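Local coordinates for beta-agarase B (Zobellia galactanivorans, PDB 4ATF), which cleaves the beta-1,4-linkages between galactose and 3,6-anhydro-galactose in agarose, acting at random along the chain with retention of anomeric configuration, at residues A[270-274]-A[275-279]. The protein carries 1 engineered substitution. Numbering follows the deposited sequence.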
ATOM      1  N   PRO A 270     -14.065  -1.315 -15.952  0.80 20.97           N
ATOM      2  CA  PRO A 270     -13.054  -0.792 -16.862  0.80 22.07           C
ATOM      3  C   PRO A 270     -13.615   0.153 -17.925  0.80 23.27           C
ATOM      4  O   PRO A 270     -14.753  -0.028 -18.389  0.80 22.91           O
ATOM      5  CB  PRO A 270     -12.529  -2.046 -17.528  0.80 20.89           C
ATOM      6  CG  PRO A 270     -13.705  -2.952 -17.498  0.80 19.34           C
ATOM      7  CD  PRO A 270     -14.261  -2.755 -16.150  0.80 20.80           C
ATOM      8  N   ALA A 271     -12.775   1.120 -18.276  0.70 25.17           N
ATOM      9  CA  ALA A 271     -12.954   2.088 -19.373  0.70 28.11           C
ATOM     10  C   ALA A 271     -13.520   1.469 -20.621  0.70 28.63           C
ATOM     11  O   ALA A 271     -14.426   2.019 -21.244  0.70 28.83           O
ATOM     12  CB  ALA A 271     -11.606   2.712 -19.718  0.70 29.46           C
ATOM     13  N   SER A 272     -12.996   0.303 -20.986  1.00 29.50           N
ATOM     14  CA  SER A 272     -13.407  -0.329 -22.240  1.00 29.19           C
ATOM     15  C   SER A 272     -14.852  -0.815 -22.181  1.00 29.31           C
ATOM     16  O   SER A 272     -15.461  -1.098 -23.224  1.00 28.19           O
ATOM     17  CB  SER A 272     -12.466  -1.493 -22.596  0.70 29.85           C
ATOM     18  OG  SER A 272     -12.417  -2.444 -21.536  0.70 28.61           O
ATOM     19  N   GLY A 273     -15.401  -0.978 -20.975  1.00 28.42           N
ATOM     20  CA  GLY A 273     -16.733  -1.611 -20.869  1.00 29.15           C
ATOM     21  C   GLY A 273     -16.734  -3.104 -21.212  1.00 28.55           C
ATOM     22  O   GLY A 273     -17.795  -3.722 -21.349  1.00 28.91           O
ATOM     23  N   LEU A 274     -15.543  -3.677 -21.388  1.00 27.97           N
ATOM     24  CA  LEU A 274     -15.424  -5.088 -21.864  1.00 28.42           C
ATOM     25  C   LEU A 274     -15.331  -6.033 -20.688  1.00 26.79           C
ATOM     26  O   LEU A 274     -14.511  -5.796 -19.770  1.00 24.89           O
ATOM     27  CB  LEU A 274     -14.154  -5.250 -22.717  1.00 28.70           C
ATOM     28  CG  LEU A 274     -14.258  -4.645 -24.120  1.00 31.18           C
ATOM     29  CD1 LEU A 274     -12.919  -4.716 -24.847  1.00 33.76           C
ATOM     30  CD2 LEU A 274     -15.394  -5.336 -24.950  1.00 33.73           C
ATOM     31  N   GLN A 275     -16.145  -7.077 -20.686  1.00 26.79           N
ATOM     32  CA  GLN A 275     -16.027  -8.150 -19.668  1.00 26.89           C
ATOM     33  C   GLN A 275     -14.581  -8.675 -19.574  1.00 26.85           C
ATOM     34  O   GLN A 275     -14.065  -8.971 -18.475  1.00 25.20           O
ATOM     35  CB  GLN A 275     -16.993  -9.337 -19.935  1.00 28.30           C
ATOM     36  CG  GLN A 275     -17.285 -10.243 -18.679  1.00 26.57           C
ATOM     37  CD  GLN A 275     -17.732  -9.484 -17.397  1.00 27.64           C
ATOM     38  OE1 GLN A 275     -18.568  -8.596 -17.487  1.00 29.86           O
ATOM     39  NE2 GLN A 275     -17.179  -9.843 -16.201  1.00 22.94           N
ATOM     40  N   SER A 276     -13.905  -8.743 -20.710  1.00 26.06           N
ATOM     41  CA  SER A 276     -12.601  -9.339 -20.772  1.00 26.78           C
ATOM     42  C   SER A 276     -11.496  -8.523 -20.088  1.00 26.22           C
ATOM     43  O   SER A 276     -10.392  -9.040 -19.915  1.00 26.71           O
ATOM     44  CB  SER A 276     -12.265  -9.624 -22.265  1.00 28.74           C
ATOM     45  OG  SER A 276     -11.636  -8.466 -22.781  1.00 33.16           O
ATOM     46  N   ASN A 277     -11.762  -7.264 -19.699  1.00 23.43           N
ATOM     47  CA  ASN A 277     -10.788  -6.432 -18.983  1.00 23.03           C
ATOM     48  C   ASN A 277     -11.361  -6.146 -17.578  1.00 19.89           C
ATOM     49  O   ASN A 277     -10.913  -5.195 -16.906  1.00 17.64           O
ATOM     50  CB  ASN A 277     -10.562  -5.029 -19.647  1.00 24.81           C
ATOM     51  CG  ASN A 277      -9.922  -5.103 -21.017  0.80 31.28           C
ATOM     52  OD1 ASN A 277     -10.401  -4.470 -21.952  0.80 37.46           O
ATOM     53  ND2 ASN A 277      -8.851  -5.875 -21.147  0.80 34.20           N
ATOM     54  N   THR A 278     -12.383  -6.929 -17.182  1.00 17.29           N
ATOM     55  CA  THR A 278     -13.063  -6.729 -15.879  1.00 17.30           C
ATOM     56  C   THR A 278     -12.538  -7.721 -14.856  1.00 15.38           C
ATOM     57  O   THR A 278     -12.723  -8.940 -15.005  1.00 14.97           O
ATOM     58  CB  THR A 278     -14.595  -6.875 -16.021  1.00 17.37           C
ATOM     59  OG1 THR A 278     -15.034  -5.887 -16.943  1.00 17.78           O
ATOM     60  CG2 THR A 278     -15.286  -6.632 -14.697  1.00 16.23           C
ATOM     61  N   TYR A 279     -11.813  -7.204 -13.885  1.00 14.29           N
ATOM     62  CA  TYR A 279     -11.079  -8.075 -12.891  1.00 13.50           C
ATOM     63  C   TYR A 279     -11.575  -7.781 -11.476  1.00 13.72           C
ATOM     64  O   TYR A 279     -11.076  -6.860 -10.790  1.00 12.68           O
ATOM     65  CB  TYR A 279      -9.576  -7.816 -12.932  1.00 13.19           C
ATOM     66  CG  TYR A 279      -8.945  -7.977 -14.313  1.00 13.27           C
ATOM     67  CD1 TYR A 279      -8.750  -9.266 -14.860  1.00 15.80           C
ATOM     68  CD2 TYR A 279      -8.484  -6.860 -15.047  1.00 15.48           C
ATOM     69  CE1 TYR A 279      -8.149  -9.449 -16.108  1.00 16.92           C
ATOM     70  CE2 TYR A 279      -7.861  -7.027 -16.319  1.00 15.22           C
ATOM     71  CZ  TYR A 279      -7.701  -8.341 -16.827  1.00 18.88           C
ATOM     72  OH  TYR A 279      -7.104  -8.606 -18.069  1.00 21.23           O
TER
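Leu274 O takes two hydrogen bonds from the residues that follow it, Asn277 N at 3.1 Å and Thr278 OG1 at 2.9 Å. They arrive from opposite faces of its carbonyl plane: the amide closes the short 3-10 turn at Gln275 and Ser276, and the hydroxyl adds a second grip. Thr278 OG1 stands beside its own backbone N (chi1 -60°), which turns it back to this carbonyl. A second polar link runs between side chains: Ser272 OG donates to Asn277 OD1 at 2.9 Å, in the carbonyl plane and on a lone pair. The same OG accepts a weak bond from Leu274 N, while Gly273 N to Pro270 O closes a type I turn.

Carbon-to-oxygen contacts pack round these bonds. Leu274 lies alongside Asn277, its CD1 3.8 Å from Asn277 OD1, while Pro270 CG and CD, each 3.3 Å from Thr278 OG1, cross the threonine side chain at about a right angle. With alanine at Asn277, the Ser272 hydroxyl would probably lose its acceptor and a gap open beside Leu274 CD1.

Gln275 NE2 and Thr278 O tie the turn to Ser152. Tyr279, of the glycan pocket, meets His157 edge-to-face. The whole forms a surface loop between helices 265-268 and 283-286.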